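Local coordinates for hypothetical protein (Staphylococcus aureus subsp. aureus, PDB 1QYI) that is of unknown function but probably acts as a hydrolase of the HAD superfamily, with a helical cap beside a Rossmann-like core, at residues E16-V21 / N75-M80; D91-L96 / E102-Q107; P285-Y290 / N307-I312. All blocks are in the same frame, centred on the assembly; numbering follows the deposited sequence.

Contact 1 of 3, residues E16-V21 / N75-M80; sequences ERCFDV and NSNWDM
N77 reaches from the first turn of helix 77-93 to C18 and F19 on helix 16-31, an example of an asparagine whose amide packs against carbon atoms of the facing helix, its ND2 end leading. Its CB points at the facing helix, and with CG beside the backbone N (chi1 -65°) the side chain carries on across the gap. N77 CG lies 3.7 Å from C18 CB, and N77 OD1 passes the same carbon at 3.8 Å. N77 ND2 goes deepest: it is 3.3 Å from C18 CB and 3.4 Å from F19 CD1. It approaches the ring obliquely, with the amide turned 26° from the ring plane. M80, a selenomethionine, joins from one helical turn further on. Its chain bends at the last torsion (chi3 -45°), which brings the methyl CE to the edge of the F19 ring, 4.0 Å from F19 CD1 and near the ring plane. S76, at the N-cap position, starts the helix that presents both residues. On the side of helix 16-31 turned away from N77, R17 makes a salt bridge with D20, NE and NH2 both bonding to OD2, while R56 of helix 49-60 bridges to both E16 and D20. L66 of helix 64-71 touches F19 and M80, and V21 reaches Y181 and W184 of helix 172-195, so the contact sits in a helix bundle that lies between strands 3-6 and 233-237 in the chain.

Contact 2 of 3, residues D91-L96 / E102-Q107; sequences DILKKL and EAFMYQ
L93 meets F104 and M105 in a purely apolar, buried contact between two consecutive helices, 77-93 and 98-106, its centre about 31 Å from the centre of the chain. Both branches of the leucine meet the CD2-CE2 bond of the phenylalanine ring. L93 CD2 stands 3.9 Å from F104 CD2, and L93 CD1 lies equally far from the next ring carbon, F104 CE2. The two side chains cross at about a right angle, and the methyl CD2 arrives obliquely to the ring. F104 can present this part of the ring because its CG lies anti to the backbone N (chi1 169°), which sends the ring toward the leucine. Selenomethionine M105 adds a looser touch, its SE 4.4 Å from L93 CD1. A type I turn from L93 to L96 follows the last turn of helix 77-93 and leads toward helix 98-106; its closing bond, L96 N to L93 O, is weak. Next to F104 in the chain, the carbonyl of A103 accepts from the amides of both Y106 and Q107, and K114 bonds to the carbonyls of F104 and Q107. A hydrophobic seam of this kind is characteristic of successive helices joined by a short turn in an all-helical region, here consistent with an HAD cap.

Contact 3 of 3, residues P285-Y290 / N307-I312; sequences PNPFSY and NKQDNI
The contact belongs to the start of helix 288-295, in the HAD-like core, where N286 and P287 at the entry to the helix are met by Q309 from the loop leading to strand 318-322. It shows how a helix entry can be held from within and packed against from outside. From within, N286 OD1 accepts from F288 N at 2.8 Å, a capping bond of the Asx-turn kind. The donor lies in the carbonyl plane, with a C=O...N angle of 148°, and CG anti to the backbone N (chi1 -177°) brings the oxygen to that amide. From outside comes Q309, extended beyond CG, which crosses P287 at about a right angle. It meets the CG corner of the proline: P287 CG is 3.8 Å from Q309 CB and 3.6 Å from the amide carbon Q309 CD. The end of the same chain reaches the asparagine amide, with Q309 CD 3.7 Å from N286 OD1 and the two amide planes 68° apart. F288 turns its ring away, to an edge-to-face contact with Y302. Helix 325-334 touches both segments: S330 bonds to the carbonyl of P285, P287 rests on I334, and K333 pairs by backbone bonds with N311. Y290, within the first turn of the helix, touches D7, K284 and D327. The sequence around K284 (GKPNP) resembles the third conserved motif of HAD enzymes, so this is probably the helix start following that motif in the Rossmann-like fold, near the likely active site.

The three contacts follow one another in series along the chain, each closing before the next opens, and none touches another. Contacts 1 and 2 share helix 77-93: the first uses its beginning, the second its end, with centres about 26 Å apart. Both lie in the helical region inserted between strands 3-6 and 233-237. Contact 3 belongs to the other part, beside the parallel sheet, about 29 Å from contact 1 and 51 Å from contact 2 between centres, and contacts 2 and 3 stand on opposite sides of the chain's centre. Together they trace an elongated molecule, from core to distal helices, consistent with an HAD hydrolase carrying a helical cap.

Contact 1 of 3, residues E16-V21 / N75-M80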
loop_
_atom_site.group_PDB
_atom_site.type_symbol
_atom_site.label_atom_id
_atom_site.label_comp_id
_atom_site.label_asym_id
_atom_site.label_seq_id
_atom_site.Cartn_x
_atom_site.Cartn_y
_atom_site.Cartn_z
ATOM N N GLU A 16 7.258 -2.173 2.654
ATOM C CA GLU A 16 8.334 -2.289 1.667
ATOM C C GLU A 16 7.993 -3.103 0.423
ATOM O O GLU A 16 8.243 -2.664 -0.703
ATOM C CB GLU A 16 9.580 -2.897 2.322
ATOM C CG GLU A 16 10.279 -1.970 3.309
ATOM C CD GLU A 16 10.764 -0.688 2.651
ATOM O OE1 GLU A 16 11.524 -0.763 1.658
ATOM O OE2 GLU A 16 10.392 0.398 3.133
ATOM N N ARG A 17 7.437 -4.295 0.632
ATOM C CA ARG A 17 7.079 -5.180 -0.465
ATOM C C ARG A 17 6.179 -4.462 -1.469
ATOM O O ARG A 17 6.236 -4.741 -2.664
ATOM C CB ARG A 17 6.368 -6.422 0.074
ATOM C CG ARG A 17 6.707 -7.710 -0.660
ATOM C CD ARG A 17 7.948 -8.392 -0.085
ATOM N NE ARG A 17 9.136 -8.223 -0.922
ATOM C CZ ARG A 17 10.159 -9.081 -0.955
ATOM N NH1 ARG A 17 10.149 -10.171 -0.204
ATOM N NH2 ARG A 17 11.197 -8.856 -1.747
ATOM N N CYS A 18 5.343 -3.543 -0.982
ATOM C CA CYS A 18 4.463 -2.799 -1.871
ATOM C C CYS A 18 5.324 -2.034 -2.864
ATOM O O CYS A 18 5.104 -2.108 -4.078
ATOM C CB CYS A 18 3.578 -1.822 -1.085
ATOM S SG CYS A 18 2.181 -2.595 -0.202
ATOM N N PHE A 19 6.316 -1.311 -2.349
ATOM C CA PHE A 19 7.218 -0.536 -3.198
ATOM C C PHE A 19 7.989 -1.480 -4.136
ATOM O O PHE A 19 8.323 -1.111 -5.269
ATOM C CB PHE A 19 8.182 0.276 -2.326
ATOM C CG PHE A 19 7.499 1.037 -1.213
ATOM C CD1 PHE A 19 6.359 1.801 -1.466
ATOM C CD2 PHE A 19 7.999 0.994 0.085
ATOM C CE1 PHE A 19 5.729 2.506 -0.445
ATOM C CE2 PHE A 19 7.376 1.696 1.113
ATOM C CZ PHE A 19 6.237 2.456 0.849
ATOM N N ASP A 20 8.265 -2.693 -3.656
ATOM C CA ASP A 20 8.949 -3.709 -4.447
ATOM C C ASP A 20 8.039 -4.069 -5.620
ATOM O O ASP A 20 8.404 -3.895 -6.781
ATOM C CB ASP A 20 9.180 -4.981 -3.622
ATOM C CG ASP A 20 10.452 -4.949 -2.816
ATOM O OD1 ASP A 20 11.070 -3.864 -2.649
ATOM O OD2 ASP A 20 10.827 -6.038 -2.330
ATOM N N VAL A 21 6.850 -4.579 -5.312
ATOM C CA VAL A 21 5.927 -4.964 -6.367
ATOM C C VAL A 21 5.713 -3.769 -7.291
ATOM O O VAL A 21 5.707 -3.921 -8.512
ATOM C CB VAL A 21 4.582 -5.454 -5.812
ATOM C CG1 VAL A 21 3.647 -5.803 -6.957
ATOM C CG2 VAL A 21 4.815 -6.682 -4.937
ATOM N N ASN A 75 0.597 8.666 -2.344
ATOM C CA ASN A 75 0.931 7.562 -1.463
ATOM C C ASN A 75 0.309 6.233 -1.879
ATOM O O ASN A 75 0.509 5.213 -1.214
ATOM C CB ASN A 75 0.535 7.910 -0.033
ATOM C CG ASN A 75 1.200 9.185 0.452
ATOM O OD1 ASN A 75 0.762 10.287 0.122
ATOM N ND2 ASN A 75 2.283 9.039 1.214
ATOM N N SER A 76 -0.435 6.240 -2.982
ATOM C CA SER A 76 -1.031 5.009 -3.488
ATOM C C SER A 76 -0.008 4.357 -4.409
ATOM O O SER A 76 0.510 5.019 -5.301
ATOM C CB SER A 76 -2.307 5.304 -4.275
ATOM O OG SER A 76 -2.850 4.096 -4.811
ATOM N N ASN A 77 0.286 3.076 -4.199
ATOM C CA ASN A 77 1.270 2.393 -5.038
ATOM C C ASN A 77 0.807 2.301 -6.484
ATOM O O ASN A 77 1.618 2.434 -7.397
ATOM C CB ASN A 77 1.569 0.987 -4.507
ATOM C CG ASN A 77 2.225 1.006 -3.142
ATOM O OD1 ASN A 77 1.568 1.222 -2.124
ATOM N ND2 ASN A 77 3.533 0.787 -3.117
ATOM N N TRP A 78 -0.489 2.066 -6.689
ATOM C CA TRP A 78 -1.035 1.977 -8.038
ATOM C C TRP A 78 -0.716 3.276 -8.778
ATOM O O TRP A 78 -0.138 3.257 -9.870
ATOM C CB TRP A 78 -2.557 1.758 -8.005
ATOM C CG TRP A 78 -2.999 0.460 -7.359
ATOM C CD1 TRP A 78 -2.291 -0.721 -7.307
ATOM C CD2 TRP A 78 -4.269 0.186 -6.745
ATOM N NE1 TRP A 78 -3.043 -1.696 -6.707
ATOM C CE2 TRP A 78 -4.261 -1.173 -6.350
ATOM C CE3 TRP A 78 -5.416 0.955 -6.489
ATOM C CZ2 TRP A 78 -5.361 -1.787 -5.715
ATOM C CZ3 TRP A 78 -6.513 0.348 -5.856
ATOM C CH2 TRP A 78 -6.474 -1.013 -5.477
ATOM N N ASP A 79 -1.069 4.408 -8.173
ATOM C CA ASP A 79 -0.805 5.693 -8.804
ATOM C C ASP A 79 0.687 5.918 -9.064
ATOM O O ASP A 79 1.074 6.349 -10.154
ATOM C CB ASP A 79 -1.357 6.840 -7.952
ATOM C CG ASP A 79 -2.875 6.813 -7.843
ATOM O OD1 ASP A 79 -3.556 6.758 -8.890
ATOM O OD2 ASP A 79 -3.389 6.849 -6.702
HETATM N N MSE A 80 1.518 5.614 -8.070
HETATM C CA MSE A 80 2.959 5.799 -8.206
HETATM C C MSE A 80 3.580 5.032 -9.379
HETATM O O MSE A 80 4.278 5.615 -10.209
HETATM C CB MSE A 80 3.675 5.402 -6.914
HETATM C CG MSE A 80 3.267 6.213 -5.706
HETATM SE SE MSE A 80 4.421 5.886 -4.200
HETATM C CE MSE A 80 4.500 3.937 -4.298
#

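Contact 2 of 3, residues D91-L96 / E102-Q107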
loop_
_atom_site.group_PDB
_atom_site.type_symbol
_atom_site.label_atom_id
_atom_site.label_comp_id
_atom_site.label_asym_id
_atom_site.label_seq_id
_atom_site.Cartn_x
_atom_site.Cartn_y
_atom_site.Cartn_z
ATOM N N ASP A 91 8.450 8.841 -23.062
ATOM C CA ASP A 91 9.838 8.975 -23.492
ATOM C C ASP A 91 10.158 8.110 -24.718
ATOM O O ASP A 91 10.903 8.522 -25.615
ATOM C CB ASP A 91 10.769 8.623 -22.323
ATOM C CG ASP A 91 12.194 9.086 -22.552
ATOM O OD1 ASP A 91 12.384 10.168 -23.157
ATOM O OD2 ASP A 91 13.125 8.395 -22.090
ATOM N N ILE A 92 9.594 6.908 -24.744
ATOM C CA ILE A 92 9.789 5.973 -25.842
ATOM C C ILE A 92 8.931 6.410 -27.038
ATOM O O ILE A 92 9.323 6.233 -28.193
ATOM C CB ILE A 92 9.397 4.521 -25.411
ATOM C CG1 ILE A 92 10.253 4.089 -24.227
ATOM C CG2 ILE A 92 9.598 3.542 -26.561
ATOM C CD1 ILE A 92 9.882 2.743 -23.662
ATOM N N LEU A 93 7.764 6.985 -26.760
ATOM C CA LEU A 93 6.866 7.434 -27.820
ATOM C C LEU A 93 7.363 8.661 -28.573
ATOM O O LEU A 93 6.903 8.936 -29.682
ATOM C CB LEU A 93 5.479 7.732 -27.261
ATOM C CG LEU A 93 4.720 6.517 -26.757
ATOM C CD1 LEU A 93 3.482 6.992 -26.034
ATOM C CD2 LEU A 93 4.361 5.600 -27.912
ATOM N N LYS A 94 8.290 9.400 -27.977
ATOM C CA LYS A 94 8.824 10.590 -28.620
ATOM C C LYS A 94 9.953 10.212 -29.580
ATOM O O LYS A 94 10.610 11.077 -30.156
ATOM C CB LYS A 94 9.328 11.567 -27.554
ATOM C CG LYS A 94 9.666 12.952 -28.071
ATOM C CD LYS A 94 10.017 13.898 -26.930
ATOM C CE LYS A 94 11.267 13.446 -26.192
ATOM N NZ LYS A 94 11.555 14.299 -25.001
ATOM N N LYS A 95 10.169 8.909 -29.749
ATOM C CA LYS A 95 11.203 8.411 -30.647
ATOM C C LYS A 95 10.582 7.883 -31.944
ATOM O O LYS A 95 11.294 7.577 -32.902
ATOM C CB LYS A 95 12.013 7.298 -29.968
ATOM C CG LYS A 95 12.693 7.715 -28.669
ATOM C CD LYS A 95 13.921 8.578 -28.898
ATOM C CE LYS A 95 15.123 7.743 -29.339
ATOM N NZ LYS A 95 15.634 6.845 -28.244
ATOM N N LEU A 96 9.256 7.772 -31.973
ATOM C CA LEU A 96 8.549 7.292 -33.163
ATOM C C LEU A 96 8.004 8.488 -33.937
ATOM O O LEU A 96 8.011 9.616 -33.434
ATOM C CB LEU A 96 7.384 6.375 -32.776
ATOM C CG LEU A 96 7.632 5.164 -31.875
ATOM C CD1 LEU A 96 6.326 4.396 -31.721
ATOM C CD2 LEU A 96 8.714 4.278 -32.455
ATOM N N GLU A 102 0.061 8.527 -33.012
ATOM C CA GLU A 102 -1.389 8.581 -33.096
ATOM C C GLU A 102 -1.986 7.177 -33.181
ATOM O O GLU A 102 -3.131 6.950 -32.782
ATOM C CB GLU A 102 -1.804 9.395 -34.312
ATOM C CG GLU A 102 -1.128 10.741 -34.385
ATOM C CD GLU A 102 -2.058 11.827 -34.872
ATOM O OE1 GLU A 102 -2.932 12.250 -34.084
ATOM O OE2 GLU A 102 -1.921 12.241 -36.046
ATOM N N ALA A 103 -1.201 6.234 -33.694
ATOM C CA ALA A 103 -1.666 4.861 -33.815
ATOM C C ALA A 103 -1.862 4.265 -32.431
ATOM O O ALA A 103 -2.955 3.837 -32.071
ATOM C CB ALA A 103 -0.662 4.034 -34.602
ATOM N N PHE A 104 -0.786 4.241 -31.659
ATOM C CA PHE A 104 -0.818 3.701 -30.312
ATOM C C PHE A 104 -1.775 4.501 -29.431
ATOM O O PHE A 104 -2.436 3.947 -28.551
ATOM C CB PHE A 104 0.592 3.735 -29.720
ATOM C CG PHE A 104 0.644 3.448 -28.247
ATOM C CD1 PHE A 104 0.614 2.136 -27.773
ATOM C CD2 PHE A 104 0.692 4.499 -27.328
ATOM C CE1 PHE A 104 0.629 1.871 -26.410
ATOM C CE2 PHE A 104 0.705 4.251 -25.965
ATOM C CZ PHE A 104 0.673 2.930 -25.502
HETATM N N MSE A 105 -1.860 5.803 -29.677
HETATM C CA MSE A 105 -2.725 6.669 -28.875
HETATM C C MSE A 105 -4.205 6.655 -29.248
HETATM O O MSE A 105 -5.044 7.027 -28.431
HETATM C CB MSE A 105 -2.226 8.117 -28.942
HETATM C CG MSE A 105 -0.795 8.333 -28.465
HETATM SE SE MSE A 105 -0.603 8.458 -26.533
HETATM C CE MSE A 105 -1.369 10.224 -26.286
ATOM N N TYR A 106 -4.538 6.227 -30.461
ATOM C CA TYR A 106 -5.938 6.253 -30.879
ATOM C C TYR A 106 -6.507 4.981 -31.518
ATOM O O TYR A 106 -7.669 4.959 -31.934
ATOM C CB TYR A 106 -6.137 7.445 -31.824
ATOM C CG TYR A 106 -5.720 8.769 -31.220
ATOM C CD1 TYR A 106 -6.474 9.358 -30.209
ATOM C CD2 TYR A 106 -4.544 9.409 -31.622
ATOM C CE1 TYR A 106 -6.073 10.550 -29.607
ATOM C CE2 TYR A 106 -4.133 10.607 -31.022
ATOM C CZ TYR A 106 -4.903 11.166 -30.014
ATOM O OH TYR A 106 -4.506 12.328 -29.393
ATOM N N GLN A 107 -5.698 3.929 -31.600
ATOM C CA GLN A 107 -6.145 2.669 -32.195
ATOM C C GLN A 107 -7.225 2.048 -31.295
ATOM O O GLN A 107 -7.155 2.135 -30.064
ATOM C CB GLN A 107 -4.954 1.705 -32.357
ATOM C CG GLN A 107 -4.980 0.786 -33.595
ATOM C CD GLN A 107 -4.625 1.505 -34.901
ATOM O OE1 GLN A 107 -4.304 0.869 -35.913
ATOM N NE2 GLN A 107 -4.690 2.837 -34.882
#

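Contact 3 of 3, residues P285-Y290 / N307-I312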
loop_
_atom_site.group_PDB
_atom_site.type_symbol
_atom_site.label_atom_id
_atom_site.label_comp_id
_atom_site.label_asym_id
_atom_site.label_seq_id
_atom_site.Cartn_x
_atom_site.Cartn_y
_atom_site.Cartn_z
ATOM N N PRO A 285 -8.438 7.606 10.265
ATOM C CA PRO A 285 -8.446 8.647 11.302
ATOM C C PRO A 285 -9.693 8.418 12.165
ATOM O O PRO A 285 -9.668 8.602 13.382
ATOM C CB PRO A 285 -8.516 9.940 10.497
ATOM C CG PRO A 285 -7.868 9.580 9.199
ATOM C CD PRO A 285 -8.397 8.196 8.915
ATOM N N ASN A 286 -10.780 8.000 11.517
ATOM C CA ASN A 286 -12.038 7.725 12.201
ATOM C C ASN A 286 -11.880 6.396 12.955
ATOM O O ASN A 286 -11.516 5.380 12.371
ATOM C CB ASN A 286 -13.190 7.634 11.184
ATOM C CG ASN A 286 -14.554 7.429 11.849
ATOM O OD1 ASN A 286 -14.770 6.438 12.549
ATOM N ND2 ASN A 286 -15.477 8.361 11.623
ATOM N N PRO A 287 -12.169 6.393 14.266
ATOM C CA PRO A 287 -12.067 5.215 15.136
ATOM C C PRO A 287 -13.001 4.041 14.818
ATOM O O PRO A 287 -13.000 3.043 15.534
ATOM C CB PRO A 287 -12.329 5.794 16.523
ATOM C CG PRO A 287 -13.318 6.876 16.234
ATOM C CD PRO A 287 -12.744 7.532 15.001
ATOM N N PHE A 288 -13.773 4.149 13.741
ATOM C CA PHE A 288 -14.702 3.092 13.359
ATOM C C PHE A 288 -14.135 1.684 13.354
ATOM O O PHE A 288 -14.715 0.775 13.955
ATOM C CB PHE A 288 -15.284 3.346 11.975
ATOM C CG PHE A 288 -16.002 2.158 11.416
ATOM C CD1 PHE A 288 -17.227 1.766 11.944
ATOM C CD2 PHE A 288 -15.438 1.398 10.397
ATOM C CE1 PHE A 288 -17.892 0.638 11.466
ATOM C CE2 PHE A 288 -16.096 0.265 9.911
ATOM C CZ PHE A 288 -17.327 -0.117 10.452
ATOM N N SER A 289 -13.025 1.495 12.647
ATOM C CA SER A 289 -12.406 0.178 12.553
ATOM C C SER A 289 -11.907 -0.303 13.907
ATOM O O SER A 289 -11.995 -1.488 14.216
ATOM C CB SER A 289 -11.256 0.194 11.548
ATOM O OG SER A 289 -10.243 1.102 11.960
ATOM N N TYR A 290 -11.401 0.613 14.726
ATOM C CA TYR A 290 -10.933 0.220 16.039
ATOM C C TYR A 290 -12.126 -0.177 16.893
ATOM O O TYR A 290 -12.040 -1.093 17.709
ATOM C CB TYR A 290 -10.141 1.352 16.705
ATOM C CG TYR A 290 -8.646 1.230 16.497
ATOM C CD1 TYR A 290 -7.968 0.071 16.877
ATOM C CD2 TYR A 290 -7.921 2.246 15.865
ATOM C CE1 TYR A 290 -6.606 -0.084 16.629
ATOM C CE2 TYR A 290 -6.554 2.105 15.608
ATOM C CZ TYR A 290 -5.899 0.932 15.992
ATOM O OH TYR A 290 -4.552 0.768 15.730
ATOM N N ASN A 307 -21.806 6.409 15.236
ATOM C CA ASN A 307 -22.449 7.420 16.083
ATOM C C ASN A 307 -21.923 7.513 17.513
ATOM O O ASN A 307 -22.022 8.571 18.129
ATOM C CB ASN A 307 -23.955 7.157 16.132
ATOM C CG ASN A 307 -24.580 7.075 14.759
ATOM O OD1 ASN A 307 -25.688 6.561 14.606
ATOM N ND2 ASN A 307 -23.880 7.588 13.753
ATOM N N LYS A 308 -21.398 6.406 18.039
ATOM C CA LYS A 308 -20.857 6.364 19.396
ATOM C C LYS A 308 -19.353 6.139 19.376
ATOM O O LYS A 308 -18.881 4.993 19.335
ATOM C CB LYS A 308 -21.501 5.248 20.215
ATOM C CG LYS A 308 -22.950 5.460 20.584
ATOM C CD LYS A 308 -23.378 4.464 21.670
ATOM C CE LYS A 308 -24.888 4.531 21.944
ATOM N NZ LYS A 308 -25.708 4.081 20.762
ATOM N N GLN A 309 -18.600 7.235 19.415
ATOM C CA GLN A 309 -17.141 7.162 19.388
ATOM C C GLN A 309 -16.453 7.958 20.501
ATOM O O GLN A 309 -15.381 7.574 20.959
ATOM C CB GLN A 309 -16.626 7.647 18.027
ATOM C CG GLN A 309 -17.160 6.840 16.861
ATOM C CD GLN A 309 -16.760 7.401 15.520
ATOM O OE1 GLN A 309 -16.691 6.669 14.536
ATOM N NE2 GLN A 309 -16.504 8.701 15.469
ATOM N N ASP A 310 -17.071 9.051 20.939
ATOM C CA ASP A 310 -16.463 9.878 21.971
ATOM C C ASP A 310 -16.396 9.261 23.365
ATOM O O ASP A 310 -17.416 9.055 24.021
ATOM C CB ASP A 310 -17.150 11.248 22.036
ATOM C CG ASP A 310 -16.988 12.043 20.746
ATOM O OD1 ASP A 310 -15.883 12.027 20.155
ATOM O OD2 ASP A 310 -17.958 12.701 20.319
ATOM N N ASN A 311 -15.169 8.972 23.802
ATOM C CA ASN A 311 -14.895 8.399 25.125
ATOM C C ASN A 311 -15.850 7.267 25.518
ATOM O O ASN A 311 -16.546 7.359 26.522
ATOM C CB ASN A 311 -14.957 9.508 26.173
ATOM C CG ASN A 311 -14.399 9.073 27.508
ATOM O OD1 ASN A 311 -14.657 9.700 28.538
ATOM N ND2 ASN A 311 -13.611 7.993 27.501
ATOM N N ILE A 312 -15.869 6.198 24.735
ATOM C CA ILE A 312 -16.757 5.089 25.016
ATOM C C ILE A 312 -16.071 3.964 25.789
ATOM O O ILE A 312 -16.685 2.933 26.066
ATOM C CB ILE A 312 -17.330 4.513 23.715
ATOM C CG1 ILE A 312 -16.186 4.046 22.805
ATOM C CG2 ILE A 312 -18.187 5.563 23.027
ATOM C CD1 ILE A 312 -16.628 3.189 21.637
#